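Local coordinates for protein erythromycin C-12 hydroxylase (Saccharopolyspora erythraea, PDB 2JJN) that hydroxylates the C-12 position of the macrolactone ring of erythromycin D, giving erythromycin C, as a heme-dependent cytochrome P450 monooxygenase of antibiotic biosynthesis, at residues Pro289-Thr294 / Thr314-Ala319; Gln173-Thr178 / Phe389-Leu394; Leu98-Ser103 / Glu220-Ala225. The protein carries 2 engineered substitutions. All coordinates share one frame; numbering follows the deposited sequence. Where two conformers were deposited one is given.

Contact 1: residues Pro289-Thr294 / Thr314-Ala319; sequences PQMQRT and TWVLSA. With HEM (protoporphyrin IX containing Fe), chain B.
Met291 and Thr314 face each other as an antiparallel hydrogen-bonded pair: Thr314 N donates to Met291 O at 2.8 Å, and Met291 N returns a bond of 3.0 Å to Thr314 O. The threonine hydroxyl adds a weak bond, Thr314 OG1 to Met291 O at 3.4 Å. On the same side of the sheet the sulfur end of Met291, in the conformer described, slants across the CG2 methyl of Val316; a flexible thioether and a compact branched side chain suit a buried place beside the porphyrin rim. Gln290 and Trp315 lie on the other side. With CG of Gln290 set between the backbone N and carbonyl carbon (chi1 57°) and the chain extended beyond it, the amide runs alongside the indole. It puts OE1 over the rim of one ring face, 3.1 Å from CZ2 of Trp315, with the amide and ring planes 71° apart. The indole N-H points elsewhere, to His52. Where the pairing stops, Pro289, which has no N-H to offer, still supplies its carbonyl: Leu317 N in the first turn of the helix reaches Pro289 O at 3.0 Å, while CB of Pro289 packs on CB of Leu317 at 3.7 Å.

Farther along the strand, Arg293 grips a heme propionate with two bonds, NH1 to O2A at 2.9 Å and NH2 to O1A at 2.8 Å, the second almost straight at 176°. NH1 also donates to the carbonyl oxygen of Gln292, which helps fix the rotation of the guanidinium. Leu63 of helix 56-64 backs Met291 and Arg293. This is part of the five-stranded mixed sheet of the cytochrome P450 fold, whose strand 290-295 presents a propionate-binding arginine beside the substrate-binding Gln292.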
# COMPACT_ATOMS: atom_id res chain seq x y z
N PRO A 289 -2.98 6.98 1.36
CA PRO A 289 -4.06 7.97 1.19
C PRO A 289 -3.88 8.91 0.01
O PRO A 289 -4.85 9.61 -0.39
CB PRO A 289 -4.01 8.74 2.54
CG PRO A 289 -2.64 8.56 3.02
CD PRO A 289 -2.22 7.19 2.62
N GLN A 290 -2.69 8.92 -0.56
CA GLN A 290 -2.38 9.84 -1.67
C GLN A 290 -1.44 9.19 -2.66
O GLN A 290 -0.64 8.30 -2.30
CB GLN A 290 -1.75 11.12 -1.10
CG GLN A 290 -0.49 10.87 -0.26
CD GLN A 290 0.08 12.09 0.44
OE1 GLN A 290 -0.60 13.10 0.65
NE2 GLN A 290 1.36 12.01 0.78
N MET A 291 -1.54 9.62 -3.92
CA MET A 291 -0.61 9.22 -4.98
C MET A 291 -0.11 10.46 -5.67
O MET A 291 -0.77 11.45 -5.63
CB MET A 291 -1.25 8.28 -6.04
CG MET A 291 -1.37 6.88 -5.53
SD MET A 291 -3.08 6.84 -5.17
CE MET A 291 -3.70 6.33 -6.77
N GLN A 292 1.07 10.39 -6.29
CA GLN A 292 1.67 11.55 -6.93
C GLN A 292 1.75 11.39 -8.42
O GLN A 292 1.99 10.28 -8.93
CB GLN A 292 3.11 11.80 -6.40
CG GLN A 292 3.03 12.41 -4.97
CD GLN A 292 2.83 11.36 -3.89
OE1 GLN A 292 1.96 11.48 -3.00
NE2 GLN A 292 3.63 10.32 -3.96
N ARG A 293 1.52 12.51 -9.10
CA ARG A 293 1.69 12.63 -10.58
C ARG A 293 2.46 13.91 -10.89
O ARG A 293 2.62 14.77 -10.02
CB ARG A 293 0.33 12.63 -11.31
CG ARG A 293 -0.50 11.38 -11.05
CD ARG A 293 0.21 10.17 -11.72
NE ARG A 293 -0.64 8.97 -11.78
CZ ARG A 293 -0.57 7.95 -10.91
NH1 ARG A 293 0.22 8.00 -9.84
NH2 ARG A 293 -1.28 6.86 -11.15
N THR A 294 2.92 14.04 -12.13
CA THR A 294 3.54 15.31 -12.54
C THR A 294 2.87 15.76 -13.84
O THR A 294 2.70 14.97 -14.74
CB THR A 294 5.04 15.16 -12.73
OG1 THR A 294 5.31 14.10 -13.65
CG2 THR A 294 5.71 14.89 -11.40
N THR A 314 -3.00 13.19 -5.58
CA THR A 314 -4.43 12.80 -5.62
C THR A 314 -4.79 12.12 -4.32
O THR A 314 -4.21 11.09 -4.00
CB THR A 314 -4.76 11.80 -6.74
OG1 THR A 314 -3.92 10.64 -6.66
CG2 THR A 314 -4.60 12.42 -8.15
N TRP A 315 -5.72 12.70 -3.58
CA TRP A 315 -6.06 12.23 -2.23
C TRP A 315 -7.14 11.17 -2.29
O TRP A 315 -8.35 11.43 -2.22
CB TRP A 315 -6.48 13.42 -1.37
CG TRP A 315 -5.32 14.20 -0.83
CD1 TRP A 315 -4.70 15.21 -1.45
CD2 TRP A 315 -4.68 14.00 0.43
NE1 TRP A 315 -3.66 15.72 -0.62
CE2 TRP A 315 -3.64 14.97 0.54
CE3 TRP A 315 -4.85 13.06 1.47
CZ2 TRP A 315 -2.80 15.05 1.66
CZ3 TRP A 315 -4.03 13.15 2.59
CH2 TRP A 315 -3.02 14.14 2.67
N VAL A 316 -6.68 9.92 -2.44
CA VAL A 316 -7.62 8.78 -2.42
C VAL A 316 -8.43 8.76 -1.10
O VAL A 316 -9.61 8.42 -1.08
CB VAL A 316 -6.87 7.47 -2.71
CG1 VAL A 316 -7.65 6.26 -2.19
CG2 VAL A 316 -6.67 7.38 -4.25
N LEU A 317 -7.80 9.12 0.02
CA LEU A 317 -8.51 9.15 1.30
C LEU A 317 -9.68 10.11 1.22
O LEU A 317 -10.77 9.77 1.71
CB LEU A 317 -7.56 9.59 2.40
CG LEU A 317 -8.24 9.81 3.76
CD1 LEU A 317 -8.90 8.48 4.27
CD2 LEU A 317 -7.20 10.31 4.76
N SER A 318 -9.48 11.29 0.63
CA SER A 318 -10.59 12.24 0.52
C SER A 318 -11.66 11.72 -0.45
O SER A 318 -12.87 11.80 -0.18
CB SER A 318 -10.00 13.54 0.02
OG SER A 318 -11.02 14.56 -0.10
N ALA A 319 -11.23 11.20 -1.60
CA ALA A 319 -12.17 10.61 -2.58
C ALA A 319 -13.01 9.55 -1.93
O ALA A 319 -14.22 9.46 -2.20
CB ALA A 319 -11.39 10.00 -3.77
CHA HEM B . 0.30 -0.16 -7.53
CHB HEM B . -2.10 0.21 -3.30
CHC HEM B . -0.62 -4.25 -2.11
CHD HEM B . 2.39 -4.29 -5.93
C1A HEM B . -0.52 0.25 -6.50
C2A HEM B . -1.25 1.53 -6.49
C3A HEM B . -1.90 1.64 -5.33
C4A HEM B . -1.60 0.45 -4.55
CMA HEM B . -2.77 2.82 -4.85
CAA HEM B . -1.29 2.55 -7.65
CBA HEM B . -0.08 3.46 -7.63
CGA HEM B . -0.23 4.64 -8.60
O1A HEM B . -1.28 4.74 -9.30
O2A HEM B . 0.75 5.44 -8.67
C1B HEM B . -1.91 -0.99 -2.61
C2B HEM B . -2.55 -1.34 -1.37
C3B HEM B . -2.14 -2.59 -1.03
C4B HEM B . -1.24 -3.02 -2.09
CMB HEM B . -3.50 -0.35 -0.67
CAB HEM B . -2.46 -3.47 0.19
CBB HEM B . -3.63 -3.40 0.75
C1C HEM B . 0.32 -4.65 -3.04
C2C HEM B . 1.03 -5.92 -3.02
C3C HEM B . 1.87 -5.93 -4.07
C4C HEM B . 1.70 -4.67 -4.80
CMC HEM B . 0.78 -7.00 -1.93
CAC HEM B . 2.88 -7.00 -4.51
CBC HEM B . 2.64 -8.31 -4.44
C1D HEM B . 2.10 -3.18 -6.65
C2D HEM B . 2.78 -2.83 -7.85
C3D HEM B . 2.13 -1.59 -8.36
C4D HEM B . 1.11 -1.27 -7.41
CMD HEM B . 3.97 -3.59 -8.52
CAD HEM B . 2.49 -0.77 -9.62
CBD HEM B . 1.64 -1.21 -10.83
CGD HEM B . 1.93 -0.33 -12.00
O1D HEM B . 2.55 0.74 -11.85
O2D HEM B . 1.52 -0.71 -13.12
NA HEM B . -0.78 -0.41 -5.29
NB HEM B . -1.07 -2.02 -3.03
NC HEM B . 0.78 -3.93 -4.12
ND HEM B . 1.09 -2.22 -6.41
FE HEM B . -0.12 -2.20 -4.78
O HOH W 1 1.47 -1.12 -3.68

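Contact 2: residues Gln173-Thr178 / Phe389-Leu394; sequences QMDDPT and FEQIVL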
# COMPACT_ATOMS: atom_id res chain seq x y z
N GLN A 173 12.19 12.83 6.14
CA GLN A 173 11.20 13.90 6.06
C GLN A 173 10.70 14.08 4.64
O GLN A 173 11.48 14.30 3.72
CB GLN A 173 11.87 15.19 6.58
CG GLN A 173 10.86 16.31 6.96
CD GLN A 173 9.90 15.99 8.14
OE1 GLN A 173 9.92 14.90 8.73
NE2 GLN A 173 9.05 16.96 8.47
N MET A 174 9.39 13.99 4.42
CA MET A 174 8.90 14.02 3.06
C MET A 174 7.90 15.14 2.72
O MET A 174 7.06 14.97 1.83
CB MET A 174 8.40 12.64 2.63
CG MET A 174 9.34 11.49 3.03
SD MET A 174 8.79 9.87 2.49
CE MET A 174 9.95 8.77 3.29
N ASP A 175 8.06 16.29 3.39
CA ASP A 175 7.18 17.48 3.23
C ASP A 175 7.02 17.98 1.79
O ASP A 175 5.89 18.32 1.34
CB ASP A 175 7.76 18.67 4.02
CG ASP A 175 8.38 18.28 5.35
OD1 ASP A 175 7.85 17.37 6.01
OD2 ASP A 175 9.41 18.89 5.73
N ASP A 176 8.15 18.10 1.11
CA ASP A 176 8.26 18.59 -0.27
C ASP A 176 8.80 17.51 -1.16
O ASP A 176 10.02 17.29 -1.20
CB ASP A 176 9.14 19.84 -0.38
CG ASP A 176 9.29 20.34 -1.81
OD1 ASP A 176 8.68 19.80 -2.74
OD2 ASP A 176 10.02 21.32 -2.02
N PRO A 177 7.91 16.83 -1.89
CA PRO A 177 8.30 15.68 -2.67
C PRO A 177 9.13 16.05 -3.90
O PRO A 177 9.59 15.16 -4.60
CB PRO A 177 6.95 15.04 -3.03
CG PRO A 177 6.00 16.22 -3.04
CD PRO A 177 6.46 17.11 -1.97
N THR A 178 9.32 17.34 -4.15
CA THR A 178 10.19 17.75 -5.28
C THR A 178 11.65 17.99 -4.88
O THR A 178 12.48 18.30 -5.74
CB THR A 178 9.67 19.04 -5.97
OG1 THR A 178 9.73 20.14 -5.05
CG2 THR A 178 8.23 18.84 -6.43
N PHE A 389 1.89 6.71 11.88
CA PHE A 389 2.76 7.30 10.86
C PHE A 389 2.32 8.75 10.64
O PHE A 389 1.12 9.09 10.63
CB PHE A 389 2.67 6.51 9.55
CG PHE A 389 3.32 5.17 9.63
CD1 PHE A 389 4.70 5.04 9.57
CD2 PHE A 389 2.57 4.01 9.81
CE1 PHE A 389 5.29 3.80 9.66
CE2 PHE A 389 3.17 2.74 9.89
CZ PHE A 389 4.57 2.66 9.85
N GLU A 390 3.29 9.65 10.50
CA GLU A 390 2.95 11.04 10.28
C GLU A 390 2.94 11.40 8.81
O GLU A 390 2.41 12.44 8.41
CB GLU A 390 3.96 11.95 10.97
CG GLU A 390 4.28 11.53 12.39
CD GLU A 390 4.39 12.70 13.35
OE1 GLU A 390 4.88 13.78 12.93
OE2 GLU A 390 3.99 12.53 14.51
N GLN A 391 3.54 10.54 7.99
CA GLN A 391 3.56 10.80 6.56
C GLN A 391 3.37 9.55 5.73
O GLN A 391 3.61 8.40 6.19
CB GLN A 391 4.85 11.53 6.15
CG GLN A 391 5.97 11.35 7.14
CD GLN A 391 7.30 11.85 6.64
OE1 GLN A 391 7.47 13.04 6.31
NE2 GLN A 391 8.26 10.94 6.56
N ILE A 392 2.96 9.81 4.49
CA ILE A 392 2.93 8.81 3.43
C ILE A 392 1.78 7.80 3.57
O ILE A 392 0.90 7.76 2.69
CB ILE A 392 4.28 8.09 3.24
CG1 ILE A 392 5.40 9.13 2.98
CG2 ILE A 392 4.19 7.04 2.12
CD1 ILE A 392 5.11 10.15 1.93
N VAL A 393 1.80 7.01 4.64
CA VAL A 393 0.79 5.98 4.86
C VAL A 393 -0.18 6.39 5.95
O VAL A 393 0.12 7.26 6.81
CB VAL A 393 1.40 4.60 5.16
CG1 VAL A 393 2.30 4.12 4.02
CG2 VAL A 393 2.17 4.62 6.48
N LEU A 394 -1.37 5.80 5.90
CA LEU A 394 -2.38 6.02 6.92
C LEU A 394 -2.46 4.80 7.83
O LEU A 394 -3.05 3.80 7.47
CB LEU A 394 -3.75 6.31 6.25
CG LEU A 394 -4.86 6.66 7.22
CD1 LEU A 394 -4.71 8.12 7.69
CD2 LEU A 394 -6.25 6.48 6.60
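Gln391 leads the contact from the loop 389-394, sending its amide to the backbone of Met174 in the loop 173-178. Its oxygen accepts from the main chain there, Met174 N to Gln391 OE1 at 2.9 Å, with the N-H tilted 21° from the plane of the side-chain carbonyl. The nitrogen donates to the carbonyl oxygens of Leu169 and Ile172, at the end of helix 165-171 and just past it. One amide thus meets donor and acceptors of the main chain together, as glutamine is equipped to do, and these bonds settle which end of the amide is which. The CG of Met174 lies beside the amide, 3.7 Å from NE2 of Gln391, the two side chains crossing at about a right angle.

Next comes Ile392, whose backbone has a positive phi of 74°. That is unusual for a beta-branched residue, and here it belongs to a classic gamma turn closed by Val393 N bonding to Gln391 O at 2.8 Å. The tight turn brings the side chain of Ile392 against the methionine. With CG anti to its carbonyl carbon (chi1 -44°) and the chain extended beyond, Met174 in the conformer described lays SD 3.5 Å from CG1 and 3.7 Å from CD1 of Ile392. Past the turn, Val393 settles on Leu169 and on Ile244 and Val248 of helix 228-259.

Helices 165-171 and 180-206 are probably the F and G helices of the P450 lid, with 173-178 in the loop joining them. The chemistry is a polar clasp with an apolar neighbour: one side-chain amide binds main-chain atoms around the end of helix 165-171, and the thioether-isoleucine touch adds contact without a hydrogen bond's directionality, a fastening consistent with the closed state.

Contact 3: residues Leu98-Ser103 / Glu220-Ala225; sequences LRKVVS and EVDGRA. With HEM (protoporphyrin IX containing Fe), chain B; SO4 (sulfate ion), chain F.
Val101 on helix 94-105 meets Val221 and Arg224, which hold the two ends of a tight turn. CG1 of Val101 lies anti to the backbone N (chi1 173°), a setting that aims the other methyl, CG2, at the turn: it comes 3.5 Å from the backbone O of Arg224 and 4.0 Å from CG of the same arginine. Val221 answers with both branches. Its CG1 rests against CB of Lys100 at 4.0 Å, and its CG2 sits over the helix backbone, 3.9 Å from Lys100 O. Compact branched residues suit this close approach of a loop to a helix.

Arg224 bends at its second torsion (chi2 63°), laying its methylenes across the valine at about a right angle while the guanidinium runs on to a salt bridge with Glu230. Its aliphatic part thus packs and its charged end is paired elsewhere. Asp222 and Gly223 occupy the middle of a type I' turn, whose positive phi angles suit glycine well. Lys100, extended, brings NZ to 4.3 Å from OD2 of Asp222, a charge attraction longer than a salt bridge.

From another side of the helix, Arg99 turns sharply at chi2 (109°) and spreads a flat guanidinium between two anions. NH1 donates to O2D of a heme propionate at 2.8 Å and also to Phe352 O. NE reaches sulfate O2 and NH2 sulfate O1, each at 2.9 Å, and Ser103 OG bonds the same ion through O4 at 2.7 Å. The sulfate probably comes from the crystallisation liquor.

The chemistry is therefore divided: toward the turn the helix offers apolar contact with only a loose charge attraction, whereas directional bonds are spent on another flank, on a heme propionate and on a sulfate.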
# COMPACT_ATOMS: atom_id res chain seq x y z
N LEU A 98 6.24 -3.11 -20.12
CA LEU A 98 6.77 -3.63 -18.89
C LEU A 98 5.69 -4.38 -18.10
O LEU A 98 5.92 -5.46 -17.57
CB LEU A 98 7.41 -2.50 -18.08
CG LEU A 98 8.04 -2.83 -16.78
CD1 LEU A 98 9.24 -3.80 -16.99
CD2 LEU A 98 8.52 -1.55 -16.14
N ARG A 99 4.48 -3.83 -18.03
CA ARG A 99 3.42 -4.47 -17.28
C ARG A 99 3.08 -5.84 -17.88
O ARG A 99 2.86 -6.80 -17.15
CB ARG A 99 2.17 -3.55 -17.21
CG ARG A 99 1.03 -4.19 -16.48
CD ARG A 99 0.79 -3.58 -15.14
NE ARG A 99 -0.37 -4.18 -14.47
CZ ARG A 99 -1.05 -3.60 -13.48
NH1 ARG A 99 -0.69 -2.41 -13.03
NH2 ARG A 99 -2.10 -4.21 -12.95
N LYS A 100 3.10 -5.94 -19.21
CA LYS A 100 2.83 -7.23 -19.84
C LYS A 100 3.87 -8.26 -19.45
O LYS A 100 3.53 -9.42 -19.16
CB LYS A 100 2.82 -7.09 -21.35
CG LYS A 100 1.54 -6.51 -21.87
CD LYS A 100 1.66 -6.31 -23.37
CE LYS A 100 0.40 -5.68 -23.89
NZ LYS A 100 0.66 -5.19 -25.26
N VAL A 101 5.13 -7.84 -19.49
CA VAL A 101 6.21 -8.77 -19.16
C VAL A 101 6.05 -9.25 -17.71
O VAL A 101 6.06 -10.48 -17.42
CB VAL A 101 7.58 -8.11 -19.32
CG1 VAL A 101 8.66 -9.04 -18.79
CG2 VAL A 101 7.87 -7.79 -20.79
N VAL A 102 5.94 -8.33 -16.77
CA VAL A 102 5.87 -8.78 -15.38
C VAL A 102 4.61 -9.58 -15.06
O VAL A 102 4.65 -10.55 -14.27
CB VAL A 102 6.11 -7.64 -14.37
CG1 VAL A 102 7.45 -7.00 -14.61
CG2 VAL A 102 4.98 -6.58 -14.39
N SER A 103 3.50 -9.23 -15.69
CA SER A 103 2.23 -9.94 -15.49
C SER A 103 2.35 -11.38 -15.96
O SER A 103 1.70 -12.26 -15.39
CB SER A 103 1.09 -9.22 -16.23
OG SER A 103 -0.12 -9.98 -16.27
N GLU A 220 9.18 -13.05 -21.45
CA GLU A 220 9.41 -12.26 -22.63
C GLU A 220 8.11 -12.10 -23.37
O GLU A 220 7.43 -13.10 -23.62
CB GLU A 220 10.37 -12.96 -23.55
CG GLU A 220 10.71 -12.06 -24.70
CD GLU A 220 11.88 -12.55 -25.51
OE1 GLU A 220 11.68 -12.73 -26.73
OE2 GLU A 220 12.96 -12.77 -24.93
N VAL A 221 7.76 -10.85 -23.67
CA VAL A 221 6.52 -10.54 -24.38
C VAL A 221 6.88 -9.56 -25.46
O VAL A 221 7.52 -8.54 -25.21
CB VAL A 221 5.45 -9.96 -23.40
CG1 VAL A 221 4.16 -9.65 -24.18
CG2 VAL A 221 5.18 -10.95 -22.29
N ASP A 222 6.51 -9.89 -26.70
CA ASP A 222 6.86 -9.08 -27.86
C ASP A 222 8.35 -8.82 -27.96
O ASP A 222 8.78 -7.76 -28.42
CB ASP A 222 6.08 -7.77 -27.82
CG ASP A 222 4.58 -7.99 -27.86
OD1 ASP A 222 4.14 -9.01 -28.45
OD2 ASP A 222 3.84 -7.16 -27.28
N GLY A 223 9.15 -9.82 -27.59
CA GLY A 223 10.60 -9.69 -27.67
C GLY A 223 11.22 -8.84 -26.57
O GLY A 223 12.44 -8.67 -26.54
N ARG A 224 10.40 -8.33 -25.66
CA ARG A 224 10.91 -7.52 -24.55
C ARG A 224 11.22 -8.42 -23.36
O ARG A 224 10.35 -9.16 -22.91
CB ARG A 224 9.87 -6.46 -24.14
CG ARG A 224 10.30 -5.53 -22.97
CD ARG A 224 11.51 -4.70 -23.32
NE ARG A 224 11.62 -3.50 -22.48
CZ ARG A 224 12.30 -3.46 -21.35
NH1 ARG A 224 12.94 -4.54 -20.91
NH2 ARG A 224 12.36 -2.32 -20.65
N ALA A 225 12.48 -8.41 -22.88
CA ALA A 225 12.82 -9.17 -21.71
C ALA A 225 13.47 -8.20 -20.73
O ALA A 225 13.98 -7.12 -21.13
CB ALA A 225 13.81 -10.35 -22.08
CHA HEM B . 0.30 -0.16 -7.53
CHB HEM B . -2.10 0.21 -3.30
CHC HEM B . -0.62 -4.25 -2.11
CHD HEM B . 2.39 -4.29 -5.93
C1A HEM B . -0.52 0.25 -6.50
C2A HEM B . -1.25 1.53 -6.49
C3A HEM B . -1.90 1.64 -5.33
C4A HEM B . -1.60 0.45 -4.55
CMA HEM B . -2.77 2.82 -4.85
CAA HEM B . -1.29 2.55 -7.65
CBA HEM B . -0.08 3.46 -7.63
CGA HEM B . -0.23 4.64 -8.60
O1A HEM B . -1.28 4.74 -9.30
O2A HEM B . 0.75 5.44 -8.67
C1B HEM B . -1.91 -0.99 -2.61
C2B HEM B . -2.55 -1.34 -1.37
C3B HEM B . -2.14 -2.59 -1.03
C4B HEM B . -1.24 -3.02 -2.09
CMB HEM B . -3.50 -0.35 -0.67
CAB HEM B . -2.46 -3.47 0.19
CBB HEM B . -3.63 -3.40 0.75
C1C HEM B . 0.32 -4.65 -3.04
C2C HEM B . 1.03 -5.92 -3.02
C3C HEM B . 1.87 -5.93 -4.07
C4C HEM B . 1.70 -4.67 -4.80
CMC HEM B . 0.78 -7.00 -1.93
CAC HEM B . 2.88 -7.00 -4.51
CBC HEM B . 2.64 -8.31 -4.44
C1D HEM B . 2.10 -3.18 -6.65
C2D HEM B . 2.78 -2.83 -7.85
C3D HEM B . 2.13 -1.59 -8.36
C4D HEM B . 1.11 -1.27 -7.41
CMD HEM B . 3.97 -3.59 -8.52
CAD HEM B . 2.49 -0.77 -9.62
CBD HEM B . 1.64 -1.21 -10.83
CGD HEM B . 1.93 -0.33 -12.00
O1D HEM B . 2.55 0.74 -11.85
O2D HEM B . 1.52 -0.71 -13.12
NA HEM B . -0.78 -0.41 -5.29
NB HEM B . -1.07 -2.02 -3.03
NC HEM B . 0.78 -3.93 -4.12
ND HEM B . 1.09 -2.22 -6.41
FE HEM B . -0.12 -2.20 -4.78
S SO4 F . -2.41 -7.20 -15.39
O1 SO4 F . -2.61 -6.91 -13.96
O2 SO4 F . -1.17 -6.60 -15.87
O3 SO4 F . -3.49 -6.63 -16.18
O4 SO4 F . -2.40 -8.66 -15.53
O HOH W 1 1.47 -1.12 -3.68

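Contacts 1 and 2 are neighbours, their centres 12 Å apart, and they touch: CD of Pro289 packs against Ile392 O at 3.2 Å. Contact 3 stands apart, centred 28 Å from contact 1 and 33 Å from contact 2, yet contacts 1 and 3 both reach the heme, Arg293 and Arg99 binding different propionates. Contact 2 instead lies beside the substrate-binding Gln292, whose side chain is about 6 Å from that of Ile392. Along the chain, contact 3 closes before contact 1 opens, contact 1 falls between the two segments of contact 2, and contacts 2 and 3 interleave. Distant parts of the sequence thus meet near the cofactor and the substrate site.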